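Local coordinates for protein PipY (Synechococcus elongatus, PDB 5NLC) that binds pyridoxal 5'-phosphate and is probably involved in the homeostasis of this vitamin B6 cofactor, at residues A[33-47]-A[58-72]. Residues are numbered along the deposited sequence; the frame is centred on the assembly and turned at random.
Sequences IREAYAAGQRHFGEN and ELTDLPDLTWHLLGK
Leu62 lays its CD2 methyl over the centre of the Tyr37 ring, a CH-pi contact in which CD2 stands 3.9 Å from the ring centroid. The pair joins helix 30-38 to the loop entering strand 66-69, beside a beta-alpha-beta unit of the modified TIM barrel in which strands 43-46 and 66-69 run parallel and helix 49-56 makes the crossover. Across the opposite face of Tyr37 lies the Arg42 guanidinium, so the ring is sandwiched; with CG anti to the backbone N (chi1 -171°), the phenol reaches Asp64, its OH lying 2.4 Å from Asp64 OD1, a hydrogen bond whose very short length is doubtful. Arg42 NE reaches Asp64 OD2 at 3.3 Å in a bent salt bridge, from above the carboxylate plane. Farther out, Arg34, extended from CG to NE, grips Asp61 end-on: NH2 lies 2.8 Å from OD1 in a nearly straight bond, NH1 pairs with OD2, and Leu59 CD2 rests over one guanidinium face, offset toward its rim. Between helix 30-38 and the sheet, Ile33 CD1 packs 3.8 Å from Trp67 CH2, while Phe44 CB sits over the indole's six-membered ring. Five backbone bonds, from Thr66 N to Arg42 O through Leu70 N to Glu46 O, zip the strands toward Asn47, which binds the cofactor, absent here, in another structure. His68 ND1 is hydrogen-bonded to His89 NE2, and His68 NE2 to His43 ND1 at 3.0 Å, in the His68 ring plane.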
ATOM      1  N   ILE A  33       2.612  16.286  -9.502  1.00 16.94           N
ATOM      2  CA  ILE A  33       2.382  16.084  -8.063  1.00 17.45           C
ATOM      3  C   ILE A  33       2.008  17.399  -7.386  1.00 16.54           C
ATOM      4  O   ILE A  33       1.041  17.408  -6.603  1.00 16.48           O
ATOM      5  CB  ILE A  33       3.589  15.420  -7.339  1.00 17.66           C
ATOM      6  CG1 ILE A  33       3.758  13.996  -7.904  1.00 19.20           C
ATOM      7  CG2 ILE A  33       3.391  15.410  -5.828  1.00 17.83           C
ATOM      8  CD1 ILE A  33       5.031  13.304  -7.435  1.00 20.41           C
ATOM      9  N   ARG A  34       2.684  18.514  -7.711  1.00 16.44           N
ATOM     10  CA  ARG A  34       2.262  19.788  -7.176  1.00 16.07           C
ATOM     11  C   ARG A  34       0.886  20.194  -7.608  1.00 16.14           C
ATOM     12  O   ARG A  34       0.087  20.647  -6.755  1.00 16.24           O
ATOM     13  CB  ARG A  34       3.216  20.911  -7.519  1.00 16.57           C
ATOM     14  CG  ARG A  34       4.566  20.782  -6.835  1.00 16.68           C
ATOM     15  CD  ARG A  34       5.323  22.091  -6.902  1.00 17.43           C
ATOM     16  NE  ARG A  34       6.582  21.945  -6.138  1.00 17.55           N
ATOM     17  CZ  ARG A  34       6.723  21.975  -4.833  1.00 18.10           C
ATOM     18  NH1 ARG A  34       5.744  22.271  -4.039  1.00 19.05           N
ATOM     19  NH2 ARG A  34       7.918  21.751  -4.319  1.00 19.14           N
ATOM     20  N   GLU A  35       0.547  19.993  -8.893  1.00 16.41           N
ATOM     21  CA  GLU A  35      -0.824  20.236  -9.349  1.00 17.42           C
ATOM     22  C   GLU A  35      -1.886  19.401  -8.569  1.00 17.39           C
ATOM     23  O   GLU A  35      -2.953  19.936  -8.196  1.00 17.41           O
ATOM     24  CB  GLU A  35      -0.950  20.098 -10.880  1.00 18.54           C
ATOM     25  CG  GLU A  35      -2.270  20.506 -11.480  1.00 20.12           C
ATOM     26  CD  GLU A  35      -2.330  20.422 -13.009  1.00 21.18           C
ATOM     27  OE1 GLU A  35      -1.259  20.360 -13.712  1.00 22.19           O
ATOM     28  OE2 GLU A  35      -3.463  20.412 -13.538  1.00 23.64           O
ATOM     29  N   ALA A  36      -1.597  18.118  -8.363  1.00 16.73           N
ATOM     30  CA  ALA A  36      -2.468  17.268  -7.596  1.00 16.98           C
ATOM     31  C   ALA A  36      -2.614  17.691  -6.179  1.00 16.71           C
ATOM     32  O   ALA A  36      -3.721  17.664  -5.634  1.00 16.84           O
ATOM     33  CB  ALA A  36      -2.041  15.817  -7.681  1.00 17.20           C
ATOM     34  N   TYR A  37      -1.517  18.089  -5.570  1.00 16.99           N
ATOM     35  CA  TYR A  37      -1.524  18.633  -4.215  1.00 18.00           C
ATOM     36  C   TYR A  37      -2.424  19.876  -4.081  1.00 19.05           C
ATOM     37  O   TYR A  37      -3.241  19.999  -3.150  1.00 18.55           O
ATOM     38  CB  TYR A  37      -0.095  18.862  -3.752  1.00 18.98           C
ATOM     39  CG  TYR A  37       0.028  19.219  -2.285  1.00 19.71           C
ATOM     40  CD1 TYR A  37      -0.223  20.518  -1.862  1.00 21.25           C
ATOM     41  CD2 TYR A  37       0.398  18.280  -1.352  1.00 20.39           C
ATOM     42  CE1 TYR A  37      -0.124  20.881  -0.519  1.00 22.89           C
ATOM     43  CE2 TYR A  37       0.534  18.644   0.017  1.00 22.05           C
ATOM     44  CZ  TYR A  37       0.259  19.927   0.396  1.00 22.66           C
ATOM     45  OH  TYR A  37       0.319  20.319   1.704  1.00 26.50           O
ATOM     46  N   ALA A  38      -2.339  20.757  -5.058  1.00 18.64           N
ATOM     47  CA  ALA A  38      -3.160  21.952  -5.036  1.00 19.94           C
ATOM     48  C   ALA A  38      -4.612  21.604  -5.130  1.00 20.05           C
ATOM     49  O   ALA A  38      -5.421  22.306  -4.620  1.00 21.60           O
ATOM     50  CB  ALA A  38      -2.770  22.840  -6.220  1.00 19.87           C
ATOM     51  N   ALA A  39      -4.935  20.518  -5.804  1.00 19.81           N
ATOM     52  CA  ALA A  39      -6.330  20.065  -5.896  1.00 20.52           C
ATOM     53  C   ALA A  39      -6.800  19.305  -4.668  1.00 21.14           C
ATOM     54  O   ALA A  39      -7.974  18.994  -4.606  1.00 21.90           O
ATOM     55  CB  ALA A  39      -6.511  19.173  -7.111  1.00 19.97           C
ATOM     56  N   GLY A  40      -5.922  19.021  -3.717  1.00 20.38           N
ATOM     57  CA  GLY A  40      -6.299  18.411  -2.445  1.00 21.34           C
ATOM     58  C   GLY A  40      -5.666  17.013  -2.219  1.00 21.14           C
ATOM     59  O   GLY A  40      -5.880  16.406  -1.155  1.00 20.67           O
ATOM     60  N   GLN A  41      -4.895  16.488  -3.186  1.00 19.36           N
ATOM     61  CA  GLN A  41      -4.315  15.172  -3.000  1.00 19.06           C
ATOM     62  C   GLN A  41      -3.117  15.215  -2.070  1.00 18.89           C
ATOM     63  O   GLN A  41      -2.236  16.119  -2.197  1.00 19.34           O
ATOM     64  CB  GLN A  41      -3.922  14.586  -4.335  1.00 18.80           C
ATOM     65  CG  GLN A  41      -3.463  13.139  -4.332  1.00 18.28           C
ATOM     66  CD  GLN A  41      -4.521  12.156  -3.919  1.00 18.75           C
ATOM     67  OE1 GLN A  41      -5.716  12.425  -4.106  1.00 20.99           O
ATOM     68  NE2 GLN A  41      -4.107  10.999  -3.322  1.00 17.62           N
ATOM     69  N   ARG A  42      -3.035  14.206  -1.160  1.00 18.42           N
ATOM     70  CA  ARG A  42      -1.962  14.077  -0.194  1.00 18.68           C
ATOM     71  C   ARG A  42      -1.192  12.796  -0.197  1.00 17.84           C
ATOM     72  O   ARG A  42      -0.013  12.779   0.217  1.00 17.57           O
ATOM     73  CB  ARG A  42      -2.484  14.318   1.224  1.00 20.65           C
ATOM     74  CG  ARG A  42      -3.083  15.728   1.397  1.00 21.12           C
ATOM     75  CD  ARG A  42      -2.055  16.801   1.392  1.00 22.36           C
ATOM     76  NE  ARG A  42      -2.640  18.154   1.529  1.00 23.93           N
ATOM     77  CZ  ARG A  42      -3.094  18.922   0.542  1.00 23.70           C
ATOM     78  NH1 ARG A  42      -3.100  18.514  -0.712  1.00 22.41           N
ATOM     79  NH2 ARG A  42      -3.547  20.132   0.831  1.00 25.07           N
ATOM     80  N   HIS A  43      -1.817  11.717  -0.656  1.00 16.49           N
ATOM     81  CA  HIS A  43      -1.169  10.412  -0.696  1.00 16.49           C
ATOM     82  C   HIS A  43      -0.690  10.071  -2.088  1.00 15.70           C
ATOM     83  O   HIS A  43      -1.483  10.061  -3.043  1.00 15.03           O
ATOM     84  CB  HIS A  43      -2.179   9.360  -0.272  1.00 16.90           C
ATOM     85  CG  HIS A  43      -2.645   9.515   1.136  1.00 17.55           C
ATOM     86  ND1 HIS A  43      -1.835   9.237   2.219  1.00 18.23           N
ATOM     87  CD2 HIS A  43      -3.829   9.944   1.643  1.00 18.28           C
ATOM     88  CE1 HIS A  43      -2.488   9.505   3.341  1.00 19.49           C
ATOM     89  NE2 HIS A  43      -3.725   9.875   3.013  1.00 19.39           N
ATOM     90  N   PHE A  44       0.598   9.837  -2.208  1.00 15.13           N
ATOM     91  CA  PHE A  44       1.251   9.546  -3.456  1.00 15.99           C
ATOM     92  C   PHE A  44       2.030   8.289  -3.343  1.00 17.23           C
ATOM     93  O   PHE A  44       2.586   7.981  -2.283  1.00 18.40           O
ATOM     94  CB  PHE A  44       2.167  10.696  -3.862  1.00 15.98           C
ATOM     95  CG  PHE A  44       1.424  11.950  -4.178  1.00 15.48           C
ATOM     96  CD1 PHE A  44       1.080  12.819  -3.167  1.00 15.72           C
ATOM     97  CD2 PHE A  44       0.918  12.169  -5.447  1.00 15.48           C
ATOM     98  CE1 PHE A  44       0.352  13.981  -3.411  1.00 15.57           C
ATOM     99  CE2 PHE A  44       0.194  13.336  -5.711  1.00 15.38           C
ATOM    100  CZ  PHE A  44      -0.102  14.243  -4.713  1.00 15.12           C
ATOM    101  N   GLY A  45       1.967   7.487  -4.397  1.00 17.98           N
ATOM    102  CA  GLY A  45       2.533   6.170  -4.382  1.00 19.05           C
ATOM    103  C   GLY A  45       3.522   5.951  -5.544  1.00 20.46           C
ATOM    104  O   GLY A  45       3.284   6.414  -6.698  1.00 19.48           O
ATOM    105  N   GLU A  46       4.595   5.227  -5.235  1.00 21.14           N
ATOM    106  CA  GLU A  46       5.580   4.859  -6.253  1.00 23.50           C
ATOM    107  C   GLU A  46       5.774   3.345  -6.186  1.00 23.05           C
ATOM    108  O   GLU A  46       5.619   2.752  -5.134  1.00 20.59           O
ATOM    109  CB  GLU A  46       6.882   5.581  -6.022  1.00 25.54           C
ATOM    110  CG  GLU A  46       6.826   7.121  -6.293  1.00 27.16           C
ATOM    111  CD  GLU A  46       6.915   7.506  -7.763  1.00 30.33           C
ATOM    112  OE1 GLU A  46       7.505   6.720  -8.557  1.00 33.80           O
ATOM    113  OE2 GLU A  46       6.387   8.614  -8.156  1.00 31.79           O
ATOM    114  N   ASN A  47       6.171   2.743  -7.297  1.00 24.68           N
ATOM    115  CA  ASN A  47       6.387   1.286  -7.306  1.00 28.31           C
ATOM    116  C   ASN A  47       7.817   0.938  -6.920  1.00 28.03           C
ATOM    117  O   ASN A  47       8.029  -0.136  -6.437  1.00 28.51           O
ATOM    118  CB  ASN A  47       6.106   0.641  -8.656  1.00 31.18           C
ATOM    119  CG  ASN A  47       4.632   0.455  -8.926  1.00 35.65           C
ATOM    120  OD1 ASN A  47       3.754   0.749  -8.080  1.00 35.93           O
ATOM    121  ND2 ASN A  47       4.341  -0.001 -10.133  1.00 37.77           N
ATOM    122  N   GLU A  58      12.737  17.883  -4.311  1.00 29.47           N
ATOM    123  CA  GLU A  58      12.111  19.212  -4.521  1.00 29.40           C
ATOM    124  C   GLU A  58      10.792  19.438  -3.779  1.00 27.07           C
ATOM    125  O   GLU A  58      10.351  20.588  -3.592  1.00 26.77           O
ATOM    126  CB  GLU A  58      11.843  19.485  -5.998  1.00 30.99           C
ATOM    127  CG  GLU A  58      13.095  19.860  -6.791  1.00 32.76           C
ATOM    128  CD  GLU A  58      13.971  18.638  -7.133  1.00 35.17           C
ATOM    129  OE1 GLU A  58      13.536  17.484  -6.925  1.00 38.15           O
ATOM    130  OE2 GLU A  58      15.119  18.808  -7.602  1.00 40.46           O
ATOM    131  N   LEU A  59      10.187  18.347  -3.369  1.00 23.99           N
ATOM    132  CA  LEU A  59       8.836  18.386  -2.833  1.00 23.84           C
ATOM    133  C   LEU A  59       8.801  18.400  -1.304  1.00 24.16           C
ATOM    134  O   LEU A  59       7.711  18.409  -0.723  1.00 23.44           O
ATOM    135  CB  LEU A  59       8.046  17.186  -3.346  1.00 22.70           C
ATOM    136  CG  LEU A  59       7.829  17.118  -4.857  1.00 23.23           C
ATOM    137  CD1 LEU A  59       7.340  15.751  -5.285  1.00 22.84           C
ATOM    138  CD2 LEU A  59       6.882  18.196  -5.368  1.00 23.54           C
ATOM    139  N   THR A  60       9.951  18.449  -0.656  1.00 26.22           N
ATOM    140  CA  THR A  60       9.926  18.459   0.819  1.00 28.16           C
ATOM    141  C   THR A  60       9.399  19.726   1.479  1.00 29.48           C
ATOM    142  O   THR A  60       9.135  19.718   2.700  1.00 30.47           O
ATOM    143  CB  THR A  60      11.320  18.166   1.426  1.00 28.30           C
ATOM    144  OG1 THR A  60      12.265  19.122   0.990  1.00 28.53           O
ATOM    145  CG2 THR A  60      11.750  16.812   0.987  1.00 27.81           C
ATOM    146  N   ASP A  61       9.210  20.796   0.707  1.00 28.18           N
ATOM    147  CA  ASP A  61       8.460  21.927   1.265  1.00 28.33           C
ATOM    148  C   ASP A  61       7.055  21.502   1.733  1.00 28.89           C
ATOM    149  O   ASP A  61       6.559  22.076   2.699  1.00 30.59           O
ATOM    150  CB  ASP A  61       8.324  23.062   0.253  1.00 27.78           C
ATOM    151  CG  ASP A  61       7.591  22.605  -1.002  1.00 27.25           C
ATOM    152  OD1 ASP A  61       8.156  21.630  -1.577  1.00 26.44           O
ATOM    153  OD2 ASP A  61       6.475  23.157  -1.348  1.00 26.08           O
ATOM    154  N   LEU A  62       6.413  20.509   1.069  1.00 28.33           N
ATOM    155  CA  LEU A  62       4.993  20.147   1.300  1.00 28.80           C
ATOM    156  C   LEU A  62       4.905  19.385   2.617  1.00 31.96           C
ATOM    157  O   LEU A  62       5.501  18.320   2.740  1.00 31.76           O
ATOM    158  CB  LEU A  62       4.426  19.306   0.128  1.00 27.09           C
ATOM    159  CG  LEU A  62       4.505  20.013  -1.262  1.00 27.36           C
ATOM    160  CD1 LEU A  62       4.125  19.047  -2.386  1.00 26.86           C
ATOM    161  CD2 LEU A  62       3.623  21.226  -1.399  1.00 27.43           C
ATOM    162  N   PRO A  63       4.180  19.928   3.598  1.00 34.94           N
ATOM    163  CA  PRO A  63       4.337  19.398   4.978  1.00 37.28           C
ATOM    164  C   PRO A  63       3.632  18.008   5.255  1.00 35.36           C
ATOM    165  O   PRO A  63       4.098  17.234   6.104  1.00 39.37           O
ATOM    166  CB  PRO A  63       3.699  20.519   5.818  1.00 38.43           C
ATOM    167  CG  PRO A  63       2.539  20.933   4.945  1.00 39.55           C
ATOM    168  CD  PRO A  63       3.049  20.869   3.512  1.00 37.54           C
ATOM    169  N   ASP A  64       2.569  17.711   4.523  1.00 33.77           N
ATOM    170  CA  ASP A  64       1.643  16.603   4.803  1.00 32.33           C
ATOM    171  C   ASP A  64       1.421  15.704   3.574  1.00 29.27           C
ATOM    172  O   ASP A  64       0.354  15.211   3.320  1.00 28.36           O
ATOM    173  CB  ASP A  64       0.375  17.234   5.203  1.00 34.62           C
ATOM    174  CG  ASP A  64      -0.050  18.276   4.239  1.00 37.57           C
ATOM    175  OD1 ASP A  64       0.778  18.641   3.299  1.00 36.39           O
ATOM    176  OD2 ASP A  64      -1.206  18.714   4.412  1.00 40.54           O
ATOM    177  N   LEU A  65       2.455  15.582   2.768  1.00 27.92           N
ATOM    178  CA  LEU A  65       2.488  14.679   1.670  1.00 27.08           C
ATOM    179  C   LEU A  65       2.872  13.327   2.294  1.00 24.48           C
ATOM    180  O   LEU A  65       3.871  13.242   2.986  1.00 24.02           O
ATOM    181  CB  LEU A  65       3.522  15.202   0.640  1.00 29.84           C
ATOM    182  CG  LEU A  65       3.340  14.728  -0.800  1.00 31.33           C
ATOM    183  CD1 LEU A  65       4.438  15.369  -1.625  1.00 34.53           C
ATOM    184  CD2 LEU A  65       3.519  13.213  -0.871  1.00 31.83           C
ATOM    185  N   THR A  66       2.062  12.299   2.089  1.00 21.40           N
ATOM    186  CA  THR A  66       2.346  10.981   2.542  1.00 19.76           C
ATOM    187  C   THR A  66       2.778  10.074   1.360  1.00 18.87           C
ATOM    188  O   THR A  66       2.034   9.973   0.370  1.00 17.50           O
ATOM    189  CB  THR A  66       1.109  10.416   3.223  1.00 20.13           C
ATOM    190  OG1 THR A  66       0.781  11.225   4.329  1.00 20.06           O
ATOM    191  CG2 THR A  66       1.303   9.033   3.715  1.00 19.89           C
ATOM    192  N   TRP A  67       4.005   9.492   1.449  1.00 17.98           N
ATOM    193  CA  TRP A  67       4.543   8.635   0.416  1.00 18.20           C
ATOM    194  C   TRP A  67       4.340   7.143   0.754  1.00 17.25           C
ATOM    195  O   TRP A  67       4.692   6.688   1.875  1.00 17.00           O
ATOM    196  CB  TRP A  67       6.036   8.853   0.276  1.00 19.13           C
ATOM    197  CG  TRP A  67       6.378  10.188  -0.397  1.00 21.02           C
ATOM    198  CD1 TRP A  67       6.765  11.356   0.209  1.00 22.94           C
ATOM    199  CD2 TRP A  67       6.288  10.462  -1.762  1.00 22.41           C
ATOM    200  NE1 TRP A  67       6.941  12.341  -0.733  1.00 24.10           N
ATOM    201  CE2 TRP A  67       6.678  11.808  -1.961  1.00 23.81           C
ATOM    202  CE3 TRP A  67       5.927   9.696  -2.879  1.00 22.50           C
ATOM    203  CZ2 TRP A  67       6.728  12.406  -3.260  1.00 25.11           C
ATOM    204  CZ3 TRP A  67       6.023  10.314  -4.175  1.00 24.46           C
ATOM    205  CH2 TRP A  67       6.358  11.642  -4.329  1.00 23.82           C
ATOM    206  N   HIS A  68       3.888   6.420  -0.246  1.00 16.55           N
ATOM    207  CA  HIS A  68       3.524   5.001  -0.149  1.00 16.11           C
ATOM    208  C   HIS A  68       4.388   4.227  -1.130  1.00 16.51           C
ATOM    209  O   HIS A  68       4.426   4.594  -2.337  1.00 16.92           O
ATOM    210  CB  HIS A  68       2.064   4.827  -0.567  1.00 15.81           C
ATOM    211  CG  HIS A  68       1.073   5.461   0.363  1.00 15.67           C
ATOM    212  ND1 HIS A  68       0.338   4.729   1.258  1.00 15.39           N
ATOM    213  CD2 HIS A  68       0.709   6.742   0.553  1.00 16.15           C
ATOM    214  CE1 HIS A  68      -0.419   5.537   1.979  1.00 15.63           C
ATOM    215  NE2 HIS A  68      -0.263   6.761   1.527  1.00 15.88           N
ATOM    216  N   LEU A  69       5.053   3.159  -0.680  1.00 16.05           N
ATOM    217  CA  LEU A  69       5.739   2.273  -1.562  1.00 16.52           C
ATOM    218  C   LEU A  69       4.815   1.112  -1.868  1.00 16.89           C
ATOM    219  O   LEU A  69       4.340   0.410  -0.984  1.00 16.18           O
ATOM    220  CB  LEU A  69       7.076   1.790  -0.923  1.00 17.06           C
ATOM    221  CG  LEU A  69       7.811   0.725  -1.712  1.00 17.49           C
ATOM    222  CD1 LEU A  69       8.218   1.282  -3.066  1.00 18.68           C
ATOM    223  CD2 LEU A  69       9.052   0.277  -0.981  1.00 17.79           C
ATOM    224  N   LEU A  70       4.577   0.893  -3.165  1.00 17.58           N
ATOM    225  CA  LEU A  70       3.588  -0.017  -3.599  1.00 18.88           C
ATOM    226  C   LEU A  70       4.124  -1.288  -4.251  1.00 20.19           C
ATOM    227  O   LEU A  70       3.348  -2.208  -4.468  1.00 21.52           O
ATOM    228  CB  LEU A  70       2.674   0.702  -4.588  1.00 18.85           C
ATOM    229  CG  LEU A  70       1.938   1.932  -4.052  1.00 19.06           C
ATOM    230  CD1 LEU A  70       1.177   2.575  -5.216  1.00 20.43           C
ATOM    231  CD2 LEU A  70       1.087   1.590  -2.877  1.00 19.76           C
ATOM    232  N   GLY A  71       5.365  -1.315  -4.693  1.00 21.27           N
ATOM    233  CA  GLY A  71       5.865  -2.451  -5.409  1.00 21.94           C
ATOM    234  C   GLY A  71       6.865  -3.226  -4.576  1.00 22.83           C
ATOM    235  O   GLY A  71       7.124  -2.900  -3.415  1.00 21.37           O
ATOM    236  N   LYS A  72       7.488  -4.189  -5.239  1.00 24.06           N
ATOM    237  CA  LYS A  72       8.362  -5.200  -4.607  1.00 25.21           C
ATOM    238  C   LYS A  72       9.518  -4.490  -3.930  1.00 23.67           C
ATOM    239  O   LYS A  72      10.121  -3.627  -4.512  1.00 23.36           O
ATOM    240  CB  LYS A  72       8.890  -6.125  -5.703  1.00 29.70           C
ATOM    241  CG  LYS A  72      10.036  -7.075  -5.367  1.00 32.68           C
ATOM    242  CD  LYS A  72       9.590  -8.141  -4.383  1.00 35.03           C
ATOM    243  CE  LYS A  72      10.776  -9.093  -4.091  1.00 37.76           C
ATOM    244  NZ  LYS A  72      10.447 -10.089  -3.047  1.00 38.85           N
TER
HETATM  245  O   HOH W   1       9.795  -2.140  -6.873  1.00 31.52           O